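Local structure of ABC-type branched-chain amino acid transport systems periplasmic component-like protein (4N03) at residues T132-G137 with V400-F405; G145-D151 with P365-T370; T279-P283 with G352-P356; H343-A347 with N358-F362. The protein probably captures fatty acids for an ABC transporter, as a substrate-binding protein of the leucine-binding protein family, and here holds palmitic acid. All blocks are in the same frame, centred on the assembly; numbering follows the deposited sequence. Where two conformers were deposited one is given.

Contact 1: residues T132-G137 with V400-F405; sequences TTALLG and VPVGTF
The C-terminal tail 400-405, running on from helix 393-397, closes over the short 3-10 turn 133-135 in the loop between strand 126-129 and helix 148-161. Thr133 is the residue on which the two meet, since both its hydroxyl and its carbonyl bond to the tail. Thr133 OG1 donates to Thr404 O at 2.7 Å, while Gly403 N donates to Thr133 O at 3.0 Å. That carbonyl also takes the turn's own N-H from Leu136, and the two donors reach it from opposite faces of its plane. With chi1 at 53°, OG1 sits between the backbone N and the carbonyl carbon, facing Thr404 with Pro401 CG beside it. The same rotation puts Thr133 CG2 anti to the carbonyl carbon, 3.6 Å from Val400 CG1. Leu136 CD1 meets Val400 CG1 at 3.8 Å, the two side chains crossing at about a right angle.

Farther along, Val402 CG1 rests on Gly137 CA at 3.4 Å. A CB on Gly137 would collide with this methyl, and the backbone angles of Gly137 already call for glycine, as do those of Gly403. Gly403 CA in turn makes a C-H...O contact of 3.5 Å with Ala134 O. Just before the 3-10 turn, Thr132 OG1 accepts from Ala134 N in an ST turn and also bonds to Asp179 O, at helix 179-195, whose Arg186 binds the terminal carboxylate of Phe405.

The tail is thus gripped largely through main-chain atoms and one threonine hydroxyl, with apolar methyls filling in beside them. No charged pair joins the two segments; their close approach rests on these contacts.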
loop_
_atom_site.group_PDB
_atom_site.type_symbol
_atom_site.label_atom_id
_atom_site.label_comp_id
_atom_site.label_asym_id
_atom_site.label_seq_id
_atom_site.Cartn_x
_atom_site.Cartn_y
_atom_site.Cartn_z
ATOM N N THR A 132 7.277 3.352 -0.187
ATOM C CA THR A 132 8.436 4.179 -0.301
ATOM C C THR A 132 9.499 3.544 -1.198
ATOM O O THR A 132 9.755 2.350 -1.183
ATOM C CB THR A 132 9.015 4.462 1.090
ATOM O OG1 THR A 132 10.111 5.373 0.961
ATOM C CG2 THR A 132 9.525 3.236 1.811
ATOM N N THR A 133 10.252 4.411 -1.897
ATOM C CA THR A 133 11.431 3.991 -2.635
ATOM C C THR A 133 12.531 3.519 -1.693
ATOM O O THR A 133 13.435 2.800 -2.134
ATOM C CB THR A 133 11.957 5.137 -3.495
ATOM O OG1 THR A 133 12.151 6.298 -2.677
ATOM C CG2 THR A 133 10.968 5.468 -4.573
ATOM N N ALA A 134 12.435 3.846 -0.404
ATOM C CA ALA A 134 13.413 3.375 0.532
ATOM C C ALA A 134 13.415 1.869 0.689
ATOM O O ALA A 134 14.333 1.313 1.255
ATOM C CB ALA A 134 13.256 4.087 1.858
ATOM N N LEU A 135 12.360 1.185 0.209
ATOM C CA LEU A 135 12.249 -0.266 0.261
ATOM C C LEU A 135 12.611 -0.963 -1.036
ATOM O O LEU A 135 12.628 -2.186 -1.061
ATOM C CB LEU A 135 10.867 -0.687 0.767
ATOM C CG LEU A 135 10.552 -0.188 2.177
ATOM C CD1 LEU A 135 9.129 -0.498 2.551
ATOM C CD2 LEU A 135 11.537 -0.708 3.236
ATOM N N LEU A 136 12.895 -0.200 -2.102
ATOM C CA LEU A 136 13.476 -0.772 -3.295
ATOM C C LEU A 136 14.919 -1.158 -3.031
ATOM O O LEU A 136 15.538 -0.693 -2.056
ATOM C CB LEU A 136 13.402 0.208 -4.473
ATOM C CG LEU A 136 11.989 0.534 -4.973
ATOM C CD1 LEU A 136 12.133 1.550 -6.100
ATOM C CD2 LEU A 136 11.261 -0.716 -5.470
ATOM N N GLY A 137 15.453 -2.003 -3.887
ATOM C CA GLY A 137 16.864 -2.392 -3.801
ATOM C C GLY A 137 17.151 -3.557 -2.915
ATOM O O GLY A 137 18.307 -3.873 -2.634
ATOM N N VAL A 400 13.933 6.780 -10.462
ATOM C CA VAL A 400 13.397 6.390 -9.183
ATOM C C VAL A 400 14.589 6.027 -8.287
ATOM O O VAL A 400 15.399 5.178 -8.648
ATOM C CB VAL A 400 12.431 5.189 -9.319
ATOM C CG1 VAL A 400 11.892 4.815 -7.968
ATOM C CG2 VAL A 400 11.296 5.541 -10.271
ATOM N N PRO A 401 14.703 6.639 -7.102
ATOM C CA PRO A 401 15.812 6.274 -6.223
ATOM C C PRO A 401 15.654 4.883 -5.661
ATOM O O PRO A 401 14.501 4.379 -5.510
ATOM C CB PRO A 401 15.751 7.339 -5.113
ATOM C CG PRO A 401 14.319 7.735 -5.098
ATOM C CD PRO A 401 13.881 7.698 -6.531
ATOM N N VAL A 402 16.737 4.210 -5.335
ATOM C CA VAL A 402 16.748 2.852 -4.925
ATOM C C VAL A 402 17.269 2.720 -3.524
ATOM O O VAL A 402 18.449 2.881 -3.277
ATOM C CB VAL A 402 17.589 2.001 -5.894
ATOM C CG1 VAL A 402 17.573 0.551 -5.428
ATOM C CG2 VAL A 402 17.032 2.106 -7.303
ATOM N N GLY A 403 16.363 2.465 -2.569
ATOM C CA GLY A 403 16.737 2.265 -1.174
ATOM C C GLY A 403 16.854 3.516 -0.317
ATOM O O GLY A 403 17.195 3.423 0.849
ATOM N N THR A 404 16.540 4.673 -0.899
ATOM C CA THR A 404 16.460 5.940 -0.228
ATOM C C THR A 404 15.274 6.694 -0.814
ATOM O O THR A 404 14.686 6.231 -1.797
ATOM C CB THR A 404 17.743 6.770 -0.494
ATOM O OG1 THR A 404 17.877 6.992 -1.911
ATOM C CG2 THR A 404 18.990 6.091 0.037
ATOM N N PHE A 405 14.965 7.865 -0.288
ATOM C CA PHE A 405 14.041 8.823 -0.900
ATOM C C PHE A 405 14.695 10.186 -0.855
ATOM O O PHE A 405 14.188 11.065 -1.553
ATOM C CB PHE A 405 12.655 8.858 -0.209
ATOM C CG PHE A 405 12.660 9.538 1.143
ATOM C CD1 PHE A 405 12.408 10.886 1.263
ATOM C CD2 PHE A 405 12.923 8.834 2.280
ATOM C CE1 PHE A 405 12.465 11.515 2.485
ATOM C CE2 PHE A 405 12.992 9.469 3.514
ATOM C CZ PHE A 405 12.754 10.801 3.619
ATOM O OXT PHE A 405 15.647 10.412 -0.061
#

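Contact 2: residues G145-D151 with P365-T370; sequences GTTYDVD and PATRKT. With PLM (palmitic acid), chain B.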
loop_
_atom_site.group_PDB
_atom_site.type_symbol
_atom_site.label_atom_id
_atom_site.label_comp_id
_atom_site.label_asym_id
_atom_site.label_seq_id
_atom_site.Cartn_x
_atom_site.Cartn_y
_atom_site.Cartn_z
ATOM N N GLY A 145 3.003 -2.656 -6.723
ATOM C CA GLY A 145 2.456 -1.476 -7.352
ATOM C C GLY A 145 3.534 -0.457 -7.714
ATOM O O GLY A 145 4.658 -0.825 -8.107
ATOM N N THR A 146 3.134 0.798 -7.646
ATOM C CA THR A 146 4.000 1.954 -7.828
ATOM C C THR A 146 4.620 2.358 -6.497
ATOM O O THR A 146 4.152 1.959 -5.409
ATOM C CB THR A 146 3.144 3.140 -8.305
ATOM O OG1 THR A 146 2.084 3.247 -7.345
ATOM C CG2 THR A 146 2.570 2.943 -9.681
ATOM N N THR A 147 5.657 3.180 -6.559
ATOM C CA THR A 147 6.139 3.899 -5.403
ATOM C C THR A 147 5.459 5.247 -5.272
ATOM O O THR A 147 4.876 5.772 -6.217
ATOM C CB THR A 147 7.664 4.018 -5.463
ATOM O OG1 THR A 147 8.086 4.501 -6.736
ATOM C CG2 THR A 147 8.286 2.685 -5.191
ATOM N N TYR A 148 5.558 5.832 -4.081
ATOM C CA TYR A 148 4.792 7.023 -3.769
ATOM C C TYR A 148 5.080 8.204 -4.652
ATOM O O TYR A 148 4.245 9.026 -4.968
ATOM C CB TYR A 148 5.023 7.441 -2.338
ATOM C CG TYR A 148 4.397 6.557 -1.308
ATOM C CD1 TYR A 148 3.032 6.193 -1.348
ATOM C CD2 TYR A 148 5.143 6.043 -0.288
ATOM C CE1 TYR A 148 2.472 5.390 -0.369
ATOM C CE2 TYR A 148 4.569 5.251 0.695
ATOM C CZ TYR A 148 3.217 4.928 0.655
ATOM O OH TYR A 148 2.588 4.140 1.600
ATOM N N ASP A 149 6.373 8.380 -4.990
ATOM C CA ASP A 149 6.834 9.431 -5.885
ATOM C C ASP A 149 6.188 9.339 -7.254
ATOM O O ASP A 149 5.668 10.309 -7.756
ATOM C CB ASP A 149 8.350 9.532 -5.950
ATOM C CG ASP A 149 9.108 8.248 -6.194
ATOM O OD1 ASP A 149 8.488 7.171 -6.366
ATOM O OD2 ASP A 149 10.365 8.342 -6.179
ATOM N N VAL A 150 6.224 8.140 -7.841
ATOM C CA VAL A 150 5.583 7.922 -9.118
ATOM C C VAL A 150 4.099 8.214 -9.054
ATOM O O VAL A 150 3.561 8.832 -9.977
ATOM C CB VAL A 150 5.827 6.458 -9.562
ATOM C CG1 VAL A 150 4.903 6.001 -10.701
ATOM C CG2 VAL A 150 7.297 6.288 -9.936
ATOM N N ASP A 151 3.397 7.847 -7.972
ATOM C CA ASP A 151 1.987 8.196 -7.855
ATOM C C ASP A 151 1.766 9.711 -7.865
ATOM O O ASP A 151 0.837 10.175 -8.497
ATOM C CB ASP A 151 1.351 7.625 -6.594
ATOM C CG ASP A 151 1.042 6.150 -6.685
ATOM O OD1 ASP A 151 0.941 5.597 -7.780
ATOM O OD2 ASP A 151 0.854 5.593 -5.568
ATOM N N PRO A 365 10.243 0.498 -9.746
ATOM C CA PRO A 365 8.917 0.025 -9.305
ATOM C C PRO A 365 8.410 -1.122 -10.175
ATOM O O PRO A 365 8.689 -1.216 -11.357
ATOM C CB PRO A 365 8.052 1.266 -9.497
ATOM C CG PRO A 365 9.033 2.416 -9.374
ATOM C CD PRO A 365 10.222 1.919 -10.094
ATOM N N ALA A 366 7.592 -1.979 -9.552
ATOM C CA ALA A 366 6.976 -3.129 -10.190
ATOM C C ALA A 366 5.996 -2.753 -11.304
ATOM O O ALA A 366 5.760 -3.570 -12.173
ATOM C CB ALA A 366 6.285 -3.947 -9.146
ATOM N N THR A 367 5.459 -1.557 -11.247
ATOM C CA THR A 367 4.698 -0.913 -12.292
ATOM C C THR A 367 4.785 0.609 -12.084
ATOM O O THR A 367 5.114 1.042 -10.984
ATOM C CB THR A 367 3.236 -1.393 -12.325
ATOM O OG1 THR A 367 2.542 -0.691 -13.325
ATOM C CG2 THR A 367 2.521 -1.177 -10.991
ATOM N N ARG A 368 4.467 1.367 -13.100
ATOM C CA ARG A 368 4.361 2.832 -13.007
ATOM C C ARG A 368 2.991 3.359 -13.361
ATOM O O ARG A 368 2.831 4.537 -13.626
ATOM C CB ARG A 368 5.473 3.560 -13.795
ATOM C CG ARG A 368 6.833 3.187 -13.317
ATOM C CD ARG A 368 7.895 4.091 -13.918
ATOM N NE ARG A 368 9.199 3.554 -13.632
ATOM C CZ ARG A 368 10.339 4.286 -13.704
ATOM N NH1 ARG A 368 10.287 5.590 -13.892
ATOM N NH2 ARG A 368 11.448 3.669 -13.480
ATOM N N LYS A 369 1.960 2.464 -13.305
ATOM C CA LYS A 369 0.607 2.853 -13.636
ATOM C C LYS A 369 -0.191 3.189 -12.352
ATOM O O LYS A 369 -0.223 2.410 -11.401
ATOM C CB LYS A 369 -0.067 1.729 -14.387
ATOM C CG LYS A 369 0.609 1.429 -15.697
ATOM C CD LYS A 369 -0.139 0.526 -16.624
ATOM C CE LYS A 369 0.716 0.211 -17.839
ATOM N NZ LYS A 369 1.906 -0.653 -17.514
ATOM N N THR A 370 -0.767 4.374 -12.365
ATOM C CA THR A 370 -1.516 4.910 -11.239
ATOM C C THR A 370 -2.948 5.187 -11.664
ATOM O O THR A 370 -3.193 5.805 -12.695
ATOM C CB THR A 370 -0.881 6.266 -10.823
ATOM O OG1 THR A 370 0.500 6.060 -10.479
ATOM C CG2 THR A 370 -1.617 6.948 -9.686
HETATM C C1 PLM B . 3.257 4.151 4.856
HETATM O O1 PLM B . 3.819 3.844 3.773
HETATM O O2 PLM B . 3.832 4.208 5.965
HETATM C C2 PLM B . 1.752 4.295 4.861
HETATM C C3 PLM B . 1.137 2.831 4.953
HETATM C C4 PLM B . -0.360 2.802 4.747
HETATM C C5 PLM B . -0.937 1.437 4.898
HETATM C C6 PLM B . -2.442 1.240 4.614
HETATM C C7 PLM B . -2.659 0.850 3.157
HETATM C C8 PLM B . -4.089 0.812 2.695
HETATM C C9 PLM B . -4.324 0.133 1.358
HETATM C CA PLM B . -4.256 1.065 0.126
HETATM C CB PLM B . -4.211 0.158 -1.168
HETATM C CC PLM B . -3.010 0.538 -2.084
HETATM C CD PLM B . -2.571 -0.561 -3.028
HETATM C CE PLM B . -1.376 -0.263 -3.926
HETATM C CF PLM B . -0.661 -1.562 -4.326
HETATM C CG PLM B . -1.249 -2.263 -5.538
HETATM O O HOH W 1 7.140 -1.285 -6.865
#
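Asp151 OD1 is gripped by two threonine hydroxyls, one from each segment. Thr370 OG1 donates to it at 2.8 Å along the anti lone pair, and Thr146 OG1 at 2.6 Å from above the carboxylate plane, 40° out of it. Two donors on one oxygen probably help to fix the carboxylate's rotation and to favour its ionised form. Thr370 OG1 has a second partner in Asn154 ND2.

Thr146 places its hydroxyl between the backbone N and the carbonyl carbon (chi1 53°), facing Asp151, while Thr146 CG2 packs against the opposing backbone, 3.3 Å from Lys369 O. Gly145 O receives a weak bond from Thr367 N, and a water bridges the same place, donating to Gly145 O at 2.8 Å and accepting from Ala366 N. Pro365 CG lies 3.5 Å from Thr147 OG1, the two side chains crossing at about a right angle; that hydroxyl donates to Asp149 OD1. Val150 CG1 rests on Arg368 CB.

On the ligand side, Tyr148 OH donates to O1 of palmitic acid at 2.5 Å, in the plane of the ring; Tyr84 and Ser109 also bond to the ligand. A side chain on Gly145 would be crowded by the alkyl chain.

The contact sets the first turn of helix 148-161 against the loop entering strand 370-375, with Ala278 of neighbouring strand 275-279 touching both Asp151 and Thr370.

Contact 3: residues T279-P283 with G352-P356; sequences TAGAP and GLGTP. With PLM (palmitic acid), chain B.
Thr355 reaches across to the loop after strand 275-279, and its side chain divides between that loop and the ligand. Thr355 CB lies 3.7 Å from Ala280 O. Thr355 OG1 donates to Ala280 O at 2.8 Å, tilted 32° from the carbonyl plane, and accepts a hydrogen bond from a bound water at 2.7 Å. The other branch, Thr355 CG2, stands 3.9 Å from CG of palmitic acid, the methyl end of the fatty acid. A chi1 of -48° sorts the branches in this way: the hydroxyl lies opposite the carbonyl carbon and faces Ala280, while the methyl lies opposite the backbone N and faces the alkyl tail.

The water fills the corner between the loops, accepting from Ala282 N and donating to Leu353 O as well as to Thr355. A valine here would keep much of the bulk but would probably leave Ala280 O without this donor and the water without one of its three anchors.

Beside the water, Ala282 CB packs at 3.4 Å on Leu353 O. A side chain on Gly354 would run into that methyl, and the backbone angles of Gly354 by themselves call for glycine. Gly281 is bare on the ligand side, where a CB would clash with CD of the fatty acid. Thr279 OG1 accepts from Gly281 N at 3.1 Å in an ST turn and lies 3.8 Å from CC of the fatty acid.

Periplasmic binding proteins hold their ligands between two lobes, and a loop leaving a central strand, as after strand 275-279, commonly lines that cleft; here the two loops border the hydrocarbon end of the fatty acid.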
loop_
_atom_site.group_PDB
_atom_site.type_symbol
_atom_site.label_atom_id
_atom_site.label_comp_id
_atom_site.label_asym_id
_atom_site.label_seq_id
_atom_site.Cartn_x
_atom_site.Cartn_y
_atom_site.Cartn_z
ATOM N N THR A 279 -3.440 6.023 -6.677
ATOM C CA THR A 279 -3.145 4.708 -6.168
ATOM C C THR A 279 -2.941 3.723 -7.297
ATOM O O THR A 279 -3.656 3.787 -8.302
ATOM C CB THR A 279 -4.311 4.202 -5.278
ATOM O OG1 THR A 279 -4.003 2.877 -4.855
ATOM C CG2 THR A 279 -5.661 4.237 -5.973
ATOM N N ALA A 280 -2.002 2.796 -7.144
ATOM C CA ALA A 280 -1.808 1.728 -8.103
ATOM C C ALA A 280 -2.868 0.625 -7.982
ATOM O O ALA A 280 -2.940 -0.232 -8.837
ATOM C CB ALA A 280 -0.447 1.078 -7.918
ATOM N N GLY A 281 -3.637 0.622 -6.880
ATOM C CA GLY A 281 -4.620 -0.422 -6.622
ATOM C C GLY A 281 -6.018 -0.073 -7.086
ATOM O O GLY A 281 -6.480 1.041 -6.923
ATOM N N ALA A 282 -6.681 -1.064 -7.665
ATOM C CA ALA A 282 -8.054 -0.877 -8.068
ATOM C C ALA A 282 -8.966 -0.892 -6.823
ATOM O O ALA A 282 -8.698 -1.639 -5.873
ATOM C CB ALA A 282 -8.478 -1.989 -8.988
ATOM N N PRO A 283 -10.004 -0.060 -6.836
ATOM C CA PRO A 283 -10.971 -0.138 -5.768
ATOM C C PRO A 283 -11.937 -1.345 -5.967
ATOM O O PRO A 283 -11.983 -1.948 -7.034
ATOM C CB PRO A 283 -11.693 1.191 -5.889
ATOM C CG PRO A 283 -11.693 1.468 -7.347
ATOM C CD PRO A 283 -10.379 0.919 -7.834
ATOM N N GLY A 352 -5.526 -10.561 -11.515
ATOM C CA GLY A 352 -6.868 -10.171 -11.865
ATOM C C GLY A 352 -7.469 -9.067 -11.043
ATOM O O GLY A 352 -8.638 -8.733 -11.259
ATOM N N LEU A 353 -6.720 -8.506 -10.105
ATOM C CA LEU A 353 -7.216 -7.497 -9.212
ATOM C C LEU A 353 -6.882 -6.081 -9.624
ATOM O O LEU A 353 -7.154 -5.151 -8.875
ATOM C CB LEU A 353 -6.685 -7.762 -7.812
ATOM C CG LEU A 353 -7.134 -9.075 -7.188
ATOM C CD1 LEU A 353 -6.406 -9.275 -5.869
ATOM C CD2 LEU A 353 -8.620 -9.165 -6.950
ATOM N N GLY A 354 -6.308 -5.923 -10.815
ATOM C CA GLY A 354 -6.143 -4.592 -11.392
ATOM C C GLY A 354 -4.742 -3.993 -11.342
ATOM O O GLY A 354 -4.611 -2.836 -11.723
ATOM N N THR A 355 -3.739 -4.755 -10.940
ATOM C CA THR A 355 -2.371 -4.218 -10.870
ATOM C C THR A 355 -1.360 -5.265 -11.346
ATOM O O THR A 355 -0.681 -5.890 -10.560
ATOM C CB THR A 355 -2.043 -3.802 -9.428
ATOM O OG1 THR A 355 -3.091 -3.008 -8.845
ATOM C CG2 THR A 355 -0.758 -2.998 -9.366
ATOM N N PRO A 356 -1.256 -5.430 -12.662
ATOM C CA PRO A 356 -0.206 -6.303 -13.182
ATOM C C PRO A 356 1.188 -5.784 -12.759
ATOM O O PRO A 356 1.385 -4.558 -12.629
ATOM C CB PRO A 356 -0.369 -6.182 -14.711
ATOM C CG PRO A 356 -1.774 -5.777 -14.920
ATOM C CD PRO A 356 -2.131 -4.916 -13.714
HETATM C C1 PLM B . 3.257 4.151 4.856
HETATM O O1 PLM B . 3.819 3.844 3.773
HETATM O O2 PLM B . 3.832 4.208 5.965
HETATM C C2 PLM B . 1.752 4.295 4.861
HETATM C C3 PLM B . 1.137 2.831 4.953
HETATM C C4 PLM B . -0.360 2.802 4.747
HETATM C C5 PLM B . -0.937 1.437 4.898
HETATM C C6 PLM B . -2.442 1.240 4.614
HETATM C C7 PLM B . -2.659 0.850 3.157
HETATM C C8 PLM B . -4.089 0.812 2.695
HETATM C C9 PLM B . -4.324 0.133 1.358
HETATM C CA PLM B . -4.256 1.065 0.126
HETATM C CB PLM B . -4.211 0.158 -1.168
HETATM C CC PLM B . -3.010 0.538 -2.084
HETATM C CD PLM B . -2.571 -0.561 -3.028
HETATM C CE PLM B . -1.376 -0.263 -3.926
HETATM C CF PLM B . -0.661 -1.562 -4.326
HETATM C CG PLM B . -1.249 -2.263 -5.538
HETATM O O HOH W 2 -5.317 -3.659 -7.500
#

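Contact 4: residues H343-A347 with N358-F362; sequences HRSEA and NFTYF
A type I turn from His343 to Glu346 carries the chain off helix 336-343, and Phe359 N donates to Glu346 O at 2.9 Å, nearly in line with the C=O bond. Arg344, bent at chi2 (-90°), brings NH1 to Phe359 O at 2.9 Å, in the guanidinium plane but above that of the carbonyl. Phe362 CD1 lies over the centre of one guanidinium face, 3.5 Å from its plane, with His343 CD2 over the opposite face; Arg344 NE donates to Lys139 O. A leucine in place of Arg344 would probably leave Phe359 O without this donor and Phe362 CD1 without the guanidinium face it rests on.

His343 sets CE1 over one face of the Phe359 ring, 3.2 Å above it, the two planes inclined at 35°; its NE2 bonds to Gln142. Glu346 CG touches Phe359 CD2 at 3.8 Å. Thr360 CG2 packs on Ala347 CB at 3.7 Å, while Asn358 OD1 accepts from both N and OG1 of Thr360, the first bond closing an Asx turn.

The arrangement is a long irregular connection between helix 336-343 and strand 370-375 folded back on itself, held by backbone bonds, an Asx turn and Arg344.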
loop_
_atom_site.group_PDB
_atom_site.type_symbol
_atom_site.label_atom_id
_atom_site.label_comp_id
_atom_site.label_asym_id
_atom_site.label_seq_id
_atom_site.Cartn_x
_atom_site.Cartn_y
_atom_site.Cartn_z
ATOM N N HIS A 343 9.584 -16.578 -6.099
ATOM C CA HIS A 343 8.935 -15.296 -6.285
ATOM C C HIS A 343 9.569 -14.493 -7.448
ATOM O O HIS A 343 8.901 -13.965 -8.321
ATOM C CB HIS A 343 9.030 -14.457 -4.997
ATOM C CG HIS A 343 8.472 -13.095 -5.181
ATOM N ND1 HIS A 343 7.168 -12.841 -5.529
ATOM C CD2 HIS A 343 9.105 -11.896 -5.183
ATOM C CE1 HIS A 343 6.999 -11.539 -5.678
ATOM N NE2 HIS A 343 8.171 -10.942 -5.474
ATOM N N ARG A 344 10.889 -14.392 -7.437
ATOM C CA ARG A 344 11.644 -13.506 -8.349
ATOM C C ARG A 344 11.781 -14.098 -9.731
ATOM O O ARG A 344 12.438 -13.471 -10.583
ATOM C CB ARG A 344 13.024 -13.192 -7.810
ATOM C CG ARG A 344 13.025 -12.360 -6.541
ATOM C CD ARG A 344 13.065 -10.903 -6.785
ATOM N NE ARG A 344 12.851 -10.091 -5.602
ATOM C CZ ARG A 344 12.046 -9.047 -5.565
ATOM N NH1 ARG A 344 11.387 -8.652 -6.615
ATOM N NH2 ARG A 344 11.952 -8.340 -4.450
ATOM N N SER A 345 11.231 -15.286 -9.961
ATOM C CA SER A 345 11.115 -15.873 -11.291
ATOM C C SER A 345 9.941 -15.348 -12.078
ATOM O O SER A 345 9.875 -15.575 -13.281
ATOM C CB SER A 345 11.128 -17.392 -11.213
ATOM O OG SER A 345 9.882 -17.898 -10.731
ATOM N N GLU A 346 9.057 -14.578 -11.445
ATOM C CA GLU A 346 7.803 -14.130 -12.102
ATOM C C GLU A 346 7.931 -12.789 -12.720
ATOM O O GLU A 346 8.024 -11.750 -12.003
ATOM C CB GLU A 346 6.697 -14.120 -11.028
ATOM C CG GLU A 346 5.353 -13.633 -11.513
ATOM C CD GLU A 346 4.826 -14.459 -12.654
ATOM O OE1 GLU A 346 5.014 -14.111 -13.819
ATOM O OE2 GLU A 346 4.187 -15.509 -12.402
ATOM N N ALA A 347 8.035 -12.715 -14.026
ATOM C CA ALA A 347 8.128 -11.477 -14.798
ATOM C C ALA A 347 6.800 -10.855 -15.197
ATOM O O ALA A 347 6.752 -9.719 -15.655
ATOM C CB ALA A 347 8.972 -11.695 -16.044
ATOM N N ASN A 358 5.728 -6.823 -12.515
ATOM C CA ASN A 358 6.890 -7.666 -12.787
ATOM C C ASN A 358 7.703 -7.796 -11.501
ATOM O O ASN A 358 8.071 -6.777 -10.930
ATOM C CB ASN A 358 7.709 -7.001 -13.902
ATOM C CG ASN A 358 8.893 -7.840 -14.408
ATOM O OD1 ASN A 358 9.526 -8.641 -13.683
ATOM N ND2 ASN A 358 9.313 -7.544 -15.628
ATOM N N PHE A 359 7.987 -9.026 -11.059
ATOM C CA PHE A 359 8.712 -9.331 -9.858
ATOM C C PHE A 359 10.212 -9.646 -10.044
ATOM O O PHE A 359 10.883 -10.018 -9.105
ATOM C CB PHE A 359 8.023 -10.486 -9.125
ATOM C CG PHE A 359 6.600 -10.185 -8.678
ATOM C CD1 PHE A 359 6.260 -8.912 -8.235
ATOM C CD2 PHE A 359 5.647 -11.167 -8.658
ATOM C CE1 PHE A 359 5.020 -8.630 -7.760
ATOM C CE2 PHE A 359 4.322 -10.875 -8.179
ATOM C CZ PHE A 359 4.064 -9.587 -7.788
ATOM N N THR A 360 10.672 -9.696 -11.291
ATOM C CA THR A 360 12.080 -10.137 -11.496
ATOM C C THR A 360 13.149 -9.083 -11.079
ATOM O O THR A 360 14.305 -9.413 -10.948
ATOM C CB THR A 360 12.375 -10.560 -12.905
ATOM O OG1 THR A 360 12.133 -9.449 -13.742
ATOM C CG2 THR A 360 11.485 -11.655 -13.339
ATOM N N TYR A 361 12.691 -7.855 -11.007
ATOM C CA TYR A 361 13.585 -6.804 -10.560
ATOM C C TYR A 361 13.119 -6.090 -9.357
ATOM O O TYR A 361 11.972 -6.291 -8.881
ATOM C CB TYR A 361 13.725 -5.835 -11.663
ATOM C CG TYR A 361 12.447 -5.192 -12.073
ATOM C CD1 TYR A 361 11.805 -4.324 -11.215
ATOM C CD2 TYR A 361 11.843 -5.477 -13.276
ATOM C CE1 TYR A 361 10.640 -3.681 -11.574
ATOM C CE2 TYR A 361 10.683 -4.816 -13.656
ATOM C CZ TYR A 361 10.087 -3.932 -12.795
ATOM O OH TYR A 361 8.961 -3.323 -13.193
ATOM N N PHE A 362 14.017 -5.343 -8.766
ATOM C CA PHE A 362 13.720 -4.632 -7.531
ATOM C C PHE A 362 14.554 -3.325 -7.452
ATOM O O PHE A 362 14.623 -2.739 -6.389
ATOM C CB PHE A 362 13.890 -5.539 -6.282
ATOM C CG PHE A 362 15.086 -6.431 -6.301
ATOM C CD1 PHE A 362 15.036 -7.643 -6.922
ATOM C CD2 PHE A 362 16.315 -6.021 -5.736
ATOM C CE1 PHE A 362 16.159 -8.455 -6.980
ATOM C CE2 PHE A 362 17.407 -6.867 -5.750
ATOM C CZ PHE A 362 17.343 -8.044 -6.402
#

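Contacts 2 and 3 are buried and touch the fatty acid; contacts 1 and 4 are partly buried and reach the surface. Contact 2 meets the carboxyl end through Tyr148 and, at Gly145, the tail that contact 3 also borders, and the two meet where Thr146 packs on Ala280. Their polar links run largely through threonine hydroxyls and a single water each, whereas contact 4 relies on an arginine and aromatic rings, and contact 1 chiefly on backbone. The loop between helix 336-343 and strand 370-375 supplies both segments of contact 4 and one each of contacts 2 and 3. Contact 1 shares with contact 2 the stretch before helix 148-161, and its Gly137 probably bonds to Phe362 of contact 4.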